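Local coordinates for protein proline dipeptidase (Streptococcus agalactiae, PDB 3OOO) that probably hydrolyses dipeptides ending in proline as a manganese-dependent M24B-family peptidase, of which this chain is the N-terminal creatinase/prolidase domain, at residues L19-D24 and F44-E49; E49-I54 and N89-S94; V98-D103 and G119-L124. All coordinates share one frame; numbering follows the deposited sequence.

Contact 1: residues L19-D24 and F44-E49; sequences LAVFSD and FLFVYE
Leu19, Phe22 and Val47 bury more surface here than the other residues, and each uses the antiparallel pairing of strands 19-22 and 44-48 differently. Leu19 faces Tyr48 in a non-hydrogen-bonded pair. Its CG stands anti to the backbone N (chi1 177°), which swings CD1 across to the neighbouring strand, where it rests over the centre of the Tyr48 ring, 3.9 Å from the centroid, in a CH-pi contact. Leu19 CD1 also lies 3.4 Å from Val47 O. Phe22 works on the other side of the sheet: its CE2 is 3.7 Å from Val47 CG2, and the methyl meets the ring at its edge rather than over a face. On the Leu19 side, Val21 and Phe46 run side by side, with Val21 CG2 3.8 Å from Phe46 CD1, while Val21 CG1 also touches Phe44 CD1. Four nearly straight backbone bonds fix the register, two between Ala20 and Val47 (Val47 N to Ala20 O, 2.8 Å) and two between Phe22 and Leu45. This pairing lies in the middle of a mixed sheet: strands 97-100 and 54-58 flank it, and helices 3-14 and 25-32 pack on the face bearing Phe22 and Val47.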
# COMPACT_ATOMS: atom_id res chain seq x y z
N LEU A 19 -8.29 9.32 -15.79
CA LEU A 19 -7.12 9.73 -15.02
C LEU A 19 -6.28 8.53 -14.61
O LEU A 19 -6.81 7.48 -14.27
CB LEU A 19 -7.59 10.47 -13.76
CG LEU A 19 -6.54 10.95 -12.75
CD1 LEU A 19 -5.69 12.07 -13.32
CD2 LEU A 19 -7.22 11.42 -11.47
N ALA A 20 -4.96 8.71 -14.65
CA ALA A 20 -4.01 7.79 -14.03
C ALA A 20 -3.21 8.56 -12.99
O ALA A 20 -2.80 9.70 -13.22
CB ALA A 20 -3.10 7.18 -15.06
N VAL A 21 -3.01 7.93 -11.84
CA VAL A 21 -2.27 8.55 -10.75
C VAL A 21 -1.05 7.69 -10.46
O VAL A 21 -1.18 6.54 -10.05
CB VAL A 21 -3.13 8.66 -9.47
CG1 VAL A 21 -2.35 9.32 -8.35
CG2 VAL A 21 -4.42 9.43 -9.74
N PHE A 22 0.13 8.25 -10.71
CA PHE A 22 1.39 7.54 -10.44
C PHE A 22 1.99 7.98 -9.13
O PHE A 22 1.96 9.17 -8.78
CB PHE A 22 2.37 7.73 -11.60
CG PHE A 22 1.87 7.18 -12.90
CD1 PHE A 22 2.03 5.83 -13.19
CD2 PHE A 22 1.20 7.99 -13.81
CE1 PHE A 22 1.55 5.30 -14.38
CE2 PHE A 22 0.71 7.47 -15.01
CZ PHE A 22 0.89 6.12 -15.29
N SER A 23 2.52 7.02 -8.37
CA SER A 23 3.05 7.31 -7.04
C SER A 23 4.41 6.66 -6.77
O SER A 23 5.12 7.08 -5.87
CB SER A 23 2.04 6.84 -5.98
OG SER A 23 1.75 5.46 -6.12
N ASP A 24 4.75 5.64 -7.55
CA ASP A 24 6.01 4.93 -7.35
C ASP A 24 7.16 5.83 -7.80
O ASP A 24 7.19 6.25 -8.96
CB ASP A 24 5.97 3.61 -8.16
CG ASP A 24 7.15 2.70 -7.88
OD1 ASP A 24 8.28 3.17 -7.63
OD2 ASP A 24 6.96 1.46 -7.95
N PHE A 44 2.34 12.64 -6.06
CA PHE A 44 1.51 12.01 -7.09
C PHE A 44 1.73 12.71 -8.41
O PHE A 44 1.80 13.95 -8.46
CB PHE A 44 0.02 12.09 -6.75
CG PHE A 44 -0.36 11.39 -5.47
CD1 PHE A 44 -0.35 9.99 -5.38
CD2 PHE A 44 -0.73 12.13 -4.35
CE1 PHE A 44 -0.70 9.35 -4.20
CE2 PHE A 44 -1.08 11.50 -3.16
CZ PHE A 44 -1.07 10.11 -3.08
N LEU A 45 1.79 11.93 -9.47
CA LEU A 45 1.76 12.47 -10.82
C LEU A 45 0.39 12.16 -11.42
O LEU A 45 0.04 11.00 -11.61
CB LEU A 45 2.86 11.84 -11.68
CG LEU A 45 2.94 12.24 -13.15
CD1 LEU A 45 3.28 13.72 -13.32
CD2 LEU A 45 3.97 11.38 -13.87
N PHE A 46 -0.36 13.22 -11.69
CA PHE A 46 -1.72 13.10 -12.21
C PHE A 46 -1.69 13.24 -13.72
O PHE A 46 -1.33 14.29 -14.24
CB PHE A 46 -2.64 14.16 -11.60
CG PHE A 46 -2.78 14.05 -10.10
CD1 PHE A 46 -3.64 13.12 -9.53
CD2 PHE A 46 -2.04 14.88 -9.26
CE1 PHE A 46 -3.77 13.01 -8.15
CE2 PHE A 46 -2.17 14.78 -7.87
CZ PHE A 46 -3.03 13.85 -7.31
N VAL A 47 -2.06 12.16 -14.41
CA VAL A 47 -2.06 12.13 -15.87
C VAL A 47 -3.51 12.08 -16.34
O VAL A 47 -4.18 11.05 -16.24
CB VAL A 47 -1.25 10.93 -16.40
CG1 VAL A 47 -1.28 10.89 -17.94
CG2 VAL A 47 0.19 10.99 -15.90
N TYR A 48 -3.99 13.22 -16.81
CA TYR A 48 -5.35 13.34 -17.34
C TYR A 48 -5.37 12.93 -18.80
O TYR A 48 -4.36 12.97 -19.48
CB TYR A 48 -5.84 14.78 -17.24
CG TYR A 48 -6.28 15.21 -15.86
CD1 TYR A 48 -7.55 14.89 -15.38
CD2 TYR A 48 -5.44 15.98 -15.06
CE1 TYR A 48 -7.96 15.31 -14.12
CE2 TYR A 48 -5.84 16.40 -13.80
CZ TYR A 48 -7.10 16.06 -13.33
OH TYR A 48 -7.50 16.49 -12.09
N GLU A 49 -6.56 12.55 -19.26
CA GLU A 49 -6.79 12.15 -20.64
C GLU A 49 -6.72 13.32 -21.62
O GLU A 49 -6.52 13.11 -22.82
CB GLU A 49 -8.16 11.47 -20.76
CG GLU A 49 -9.32 12.39 -20.35
CD GLU A 49 -10.70 11.75 -20.39
OE1 GLU A 49 -10.85 10.63 -20.93
OE2 GLU A 49 -11.65 12.38 -19.87

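Contact 2: residues E49-I54 and N89-S94; sequences EDRDPI and NLPSFS
Two surface loops meet beside the central sheet: the connection between the antiparallel strands 44-48 and 54-58, and the segment leading from helix 82-89 toward strand 97-100. Arg51 and Pro91 carry the outer half of the meeting. Their side chains run antiparallel alongside each other, bringing Arg51 NH1 within 3.5 Å of Pro91 CB, while Ser92 CB lies over one face of the guanidinium, 4.0 Å from Arg51 NH2. Within its own loop Arg51 grips Asp50 side-on with two nitrogens, NE to OD1 at 2.9 Å and NH2 to OD2 at 3.1 Å; OD1 lies in the guanidinium plane, yet NE approaches it from above the carboxylate plane. This two-point salt bridge limits rotation of the group. Deeper in, Ile54 CD1 points at the Pro91 ring, 3.6 Å from its CD. Ile54 CG2, the branch trans to the main-chain nitrogen, lies 4.0 Å from Leu90 CD2. Tyr48, from strand 44-48, joins the two loops, making a cation-pi contact with Arg51 and a hydrogen bond to Ser92 O. The whole is a beta-hairpin connection packed against a helix-to-strand loop of the creatinase/prolidase N-terminal domain, with a small apolar patch beside the salt bridge of the hairpin loop.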
# COMPACT_ATOMS: atom_id res chain seq x y z
N GLU A 49 -6.56 12.55 -19.26
CA GLU A 49 -6.79 12.15 -20.64
C GLU A 49 -6.72 13.32 -21.62
O GLU A 49 -6.52 13.11 -22.82
CB GLU A 49 -8.16 11.47 -20.76
CG GLU A 49 -9.32 12.39 -20.35
CD GLU A 49 -10.70 11.75 -20.39
OE1 GLU A 49 -10.85 10.63 -20.93
OE2 GLU A 49 -11.65 12.38 -19.87
N ASP A 50 -6.89 14.55 -21.13
CA ASP A 50 -7.21 15.70 -21.99
C ASP A 50 -6.36 16.96 -21.78
O ASP A 50 -6.68 18.03 -22.31
CB ASP A 50 -8.69 16.06 -21.83
CG ASP A 50 -9.07 16.40 -20.39
OD1 ASP A 50 -8.20 16.31 -19.50
OD2 ASP A 50 -10.25 16.76 -20.15
N ARG A 51 -5.28 16.85 -21.01
CA ARG A 51 -4.42 18.00 -20.72
C ARG A 51 -3.04 17.54 -20.27
O ARG A 51 -2.80 16.34 -20.10
CB ARG A 51 -5.08 18.90 -19.67
CG ARG A 51 -5.15 18.28 -18.27
CD ARG A 51 -6.20 18.99 -17.42
NE ARG A 51 -7.55 18.56 -17.76
CZ ARG A 51 -8.66 19.27 -17.54
NH1 ARG A 51 -8.58 20.48 -16.99
NH2 ARG A 51 -9.84 18.79 -17.88
N ASP A 52 -2.13 18.49 -20.07
CA ASP A 52 -0.80 18.17 -19.58
C ASP A 52 -0.86 17.58 -18.18
O ASP A 52 -1.78 17.89 -17.42
CB ASP A 52 0.10 19.41 -19.58
CG ASP A 52 0.73 19.65 -20.93
OD1 ASP A 52 1.65 18.88 -21.31
OD2 ASP A 52 0.32 20.61 -21.61
N PRO A 53 0.11 16.71 -17.84
CA PRO A 53 0.16 16.13 -16.49
C PRO A 53 0.36 17.20 -15.43
O PRO A 53 0.79 18.32 -15.74
CB PRO A 53 1.40 15.23 -16.52
CG PRO A 53 1.70 15.01 -17.94
CD PRO A 53 1.19 16.19 -18.69
N ILE A 54 0.04 16.86 -14.18
CA ILE A 54 0.27 17.74 -13.05
C ILE A 54 0.98 16.95 -11.96
O ILE A 54 0.54 15.86 -11.59
CB ILE A 54 -1.06 18.33 -12.51
CG1 ILE A 54 -1.78 19.09 -13.62
CG2 ILE A 54 -0.80 19.23 -11.29
CD1 ILE A 54 -3.13 19.64 -13.23
N ASN A 89 -6.81 22.28 -5.83
CA ASN A 89 -5.93 22.70 -6.93
C ASN A 89 -6.05 21.96 -8.25
O ASN A 89 -5.83 22.56 -9.30
CB ASN A 89 -4.48 22.72 -6.46
CG ASN A 89 -4.19 23.91 -5.58
OD1 ASN A 89 -3.87 24.99 -6.08
ND2 ASN A 89 -4.32 23.73 -4.27
N LEU A 90 -6.38 20.68 -8.22
CA LEU A 90 -6.60 19.96 -9.48
C LEU A 90 -7.80 20.55 -10.23
O LEU A 90 -8.76 21.01 -9.60
CB LEU A 90 -6.77 18.46 -9.25
CG LEU A 90 -5.51 17.70 -8.81
CD1 LEU A 90 -5.82 16.21 -8.79
CD2 LEU A 90 -4.29 17.98 -9.69
N PRO A 91 -7.73 20.58 -11.57
CA PRO A 91 -8.76 21.25 -12.37
C PRO A 91 -10.03 20.44 -12.60
O PRO A 91 -11.06 21.03 -12.94
CB PRO A 91 -8.04 21.49 -13.71
CG PRO A 91 -7.08 20.35 -13.81
CD PRO A 91 -6.60 20.13 -12.40
N SER A 92 -9.97 19.13 -12.41
CA SER A 92 -11.12 18.27 -12.71
C SER A 92 -11.22 17.06 -11.80
O SER A 92 -10.21 16.42 -11.47
CB SER A 92 -11.10 17.81 -14.17
OG SER A 92 -12.17 16.92 -14.44
N PHE A 93 -12.45 16.74 -11.39
CA PHE A 93 -12.73 15.57 -10.56
C PHE A 93 -13.89 14.75 -11.11
O PHE A 93 -14.30 13.75 -10.50
CB PHE A 93 -13.01 15.99 -9.11
CG PHE A 93 -11.92 16.81 -8.52
CD1 PHE A 93 -10.79 16.21 -7.96
CD2 PHE A 93 -12.00 18.20 -8.53
CE1 PHE A 93 -9.77 16.98 -7.42
CE2 PHE A 93 -10.98 18.98 -7.99
CZ PHE A 93 -9.87 18.37 -7.43
N SER A 94 -14.43 15.16 -12.26
CA SER A 94 -15.48 14.41 -12.94
C SER A 94 -14.91 13.09 -13.46
O SER A 94 -14.57 12.97 -14.64
CB SER A 94 -16.08 15.23 -14.09
OG SER A 94 -16.57 16.48 -13.63

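Contact 3: residues V98-D103 and G119-L124; sequences VLAEFD and GHFENL
Phe102 and Asn123 lie alongside each other at the end of a parallel strand pair, pointing opposite ways, with ring and amide planes 19° apart. One face of the Phe102 ring is laid on the backbone of the other segment, with Asn123 N 3.5 Å and Glu122 C 3.6 Å above its plane, both offset toward the rim; Phe121 CB meets the same ring at its edge. A chi1 of -169° turns the Asn123 amide so that OD1 meets Phe102 N. The bond from Phe102 N to Asn123 OD1 is 3.0 Å long and bent, the donor tilted 32° from the amide carbonyl plane. OD1 also accepts from a water that is in turn bound by Asp103 N, and a second water joins Asn123 ND2 to Asp103 OD2, so both ends of the amide are held.

Farther back, Val98 and Phe121 point the same way, and Val98 CB sits over a face of the Phe121 ring, 4.0 Å from its centroid. On the other side of the sheet Leu99 runs beside Glu122, its CD2 3.6 Å from Glu122 CG. Beyond the strand, Glu101 CG touches Leu124 CD1 at 3.6 Å. Backbone bonds step between the strands, Val98 N to His120 O at 2.9 Å, then Glu122 N to Val98 O and Ala100 N to Glu122 O.

The pair closes the beta-alpha-beta crossover of strand 97-100, helix 107-116 and strand 120-123. Helix 107-116 packs on Phe121, helix 126-129 touches Leu99 and Asn123, strand 19-22 borders strand 97-100, and Thr108 of the second subunit hydrogen-bonds Asp103.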
# COMPACT_ATOMS: atom_id res chain seq x y z
N VAL A 98 -10.33 5.55 -12.27
CA VAL A 98 -8.98 6.07 -12.06
C VAL A 98 -8.01 4.90 -12.02
O VAL A 98 -8.23 3.93 -11.28
CB VAL A 98 -8.87 6.89 -10.75
CG1 VAL A 98 -7.46 7.46 -10.59
CG2 VAL A 98 -9.90 8.01 -10.70
N LEU A 99 -6.94 4.98 -12.81
CA LEU A 99 -5.87 3.99 -12.75
C LEU A 99 -4.84 4.44 -11.72
O LEU A 99 -4.48 5.61 -11.66
CB LEU A 99 -5.22 3.80 -14.12
CG LEU A 99 -6.11 3.42 -15.31
CD1 LEU A 99 -5.26 3.21 -16.55
CD2 LEU A 99 -6.93 2.18 -15.03
N ALA A 100 -4.39 3.50 -10.89
CA ALA A 100 -3.36 3.80 -9.89
C ALA A 100 -2.38 2.63 -9.77
O ALA A 100 -2.66 1.54 -10.28
CB ALA A 100 -3.99 4.12 -8.54
N GLU A 101 -1.25 2.85 -9.11
CA GLU A 101 -0.22 1.82 -8.97
C GLU A 101 -0.43 1.00 -7.71
O GLU A 101 0.18 1.26 -6.68
CB GLU A 101 1.18 2.44 -8.97
CG GLU A 101 1.52 3.18 -10.24
CD GLU A 101 2.97 3.57 -10.26
OE1 GLU A 101 3.28 4.71 -9.85
OE2 GLU A 101 3.81 2.73 -10.66
N PHE A 102 -1.28 -0.01 -7.83
CA PHE A 102 -1.66 -0.83 -6.68
C PHE A 102 -0.49 -1.58 -6.03
O PHE A 102 -0.55 -1.89 -4.84
CB PHE A 102 -2.79 -1.79 -7.07
CG PHE A 102 -4.17 -1.16 -7.08
CD1 PHE A 102 -4.34 0.23 -6.98
CD2 PHE A 102 -5.30 -1.96 -7.21
CE1 PHE A 102 -5.62 0.80 -6.99
CE2 PHE A 102 -6.58 -1.40 -7.22
CZ PHE A 102 -6.74 -0.02 -7.11
N ASP A 103 0.56 -1.86 -6.80
CA ASP A 103 1.76 -2.53 -6.27
C ASP A 103 2.66 -1.62 -5.43
O ASP A 103 3.58 -2.10 -4.75
CB ASP A 103 2.60 -3.15 -7.40
CG ASP A 103 1.93 -4.34 -8.06
OD1 ASP A 103 1.00 -4.94 -7.47
OD2 ASP A 103 2.35 -4.69 -9.19
N GLY A 119 -14.69 7.87 -7.73
CA GLY A 119 -14.70 6.98 -8.88
C GLY A 119 -14.16 5.63 -8.47
O GLY A 119 -13.69 5.46 -7.34
N HIS A 120 -14.23 4.67 -9.38
CA HIS A 120 -13.67 3.36 -9.13
C HIS A 120 -12.18 3.36 -9.46
O HIS A 120 -11.78 3.75 -10.56
CB HIS A 120 -14.40 2.28 -9.94
CG HIS A 120 -13.85 0.90 -9.75
ND1 HIS A 120 -13.88 0.25 -8.54
CD2 HIS A 120 -13.25 0.06 -10.63
CE1 HIS A 120 -13.33 -0.94 -8.68
NE2 HIS A 120 -12.94 -1.08 -9.93
N PHE A 121 -11.37 2.92 -8.51
CA PHE A 121 -9.94 2.78 -8.72
C PHE A 121 -9.60 1.36 -9.14
O PHE A 121 -10.12 0.39 -8.57
CB PHE A 121 -9.17 3.11 -7.44
CG PHE A 121 -9.06 4.57 -7.15
CD1 PHE A 121 -7.85 5.24 -7.35
CD2 PHE A 121 -10.14 5.29 -6.65
CE1 PHE A 121 -7.73 6.60 -7.06
CE2 PHE A 121 -10.04 6.65 -6.37
CZ PHE A 121 -8.83 7.30 -6.58
N GLU A 122 -8.73 1.25 -10.13
CA GLU A 122 -8.14 -0.04 -10.46
C GLU A 122 -6.65 0.08 -10.73
O GLU A 122 -6.13 1.19 -10.94
CB GLU A 122 -8.88 -0.73 -11.61
CG GLU A 122 -8.87 0.00 -12.93
CD GLU A 122 -9.69 -0.72 -14.00
OE1 GLU A 122 -10.87 -1.03 -13.74
OE2 GLU A 122 -9.14 -0.98 -15.09
N ASN A 123 -5.97 -1.06 -10.72
CA ASN A 123 -4.54 -1.10 -11.00
C ASN A 123 -4.24 -0.70 -12.43
O ASN A 123 -5.13 -0.75 -13.30
CB ASN A 123 -3.99 -2.51 -10.72
CG ASN A 123 -2.48 -2.57 -10.73
OD1 ASN A 123 -1.80 -1.63 -10.31
ND2 ASN A 123 -1.94 -3.68 -11.21
N LEU A 124 -3.00 -0.29 -12.67
CA LEU A 124 -2.53 0.00 -14.02
C LEU A 124 -2.86 -1.15 -14.95
O LEU A 124 -2.85 -2.32 -14.55
CB LEU A 124 -1.02 0.24 -14.03
CG LEU A 124 -0.42 1.32 -13.13
CD1 LEU A 124 1.09 1.36 -13.36
CD2 LEU A 124 -1.04 2.69 -13.37
O HOH W 1 1.02 -1.25 -9.63
O HOH W 2 1.03 -3.72 -11.31

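From the N terminus, contact 1 closes first, bringing strand 44-48 back beside strand 19-22 around a connection that holds helix 25-32. Contact 2 follows in series and shares Glu49 with it; its loop spans strands 54-58 and 73-76 and helices 62-68 and 82-89 before the chain returns. Contact 3 comes last, closing round helix 107-116. None nests in or crosses another. Phe46 N to Ile54 O, at 2.8 Å, probably bonds contact 1 to contact 2, while Val21 N to Leu99 O does so between contacts 1 and 3. Contact 1 is thus the middle of the sheet, contact 3 carries it to strand 120-123, and contact 2 joins the peripheral loops.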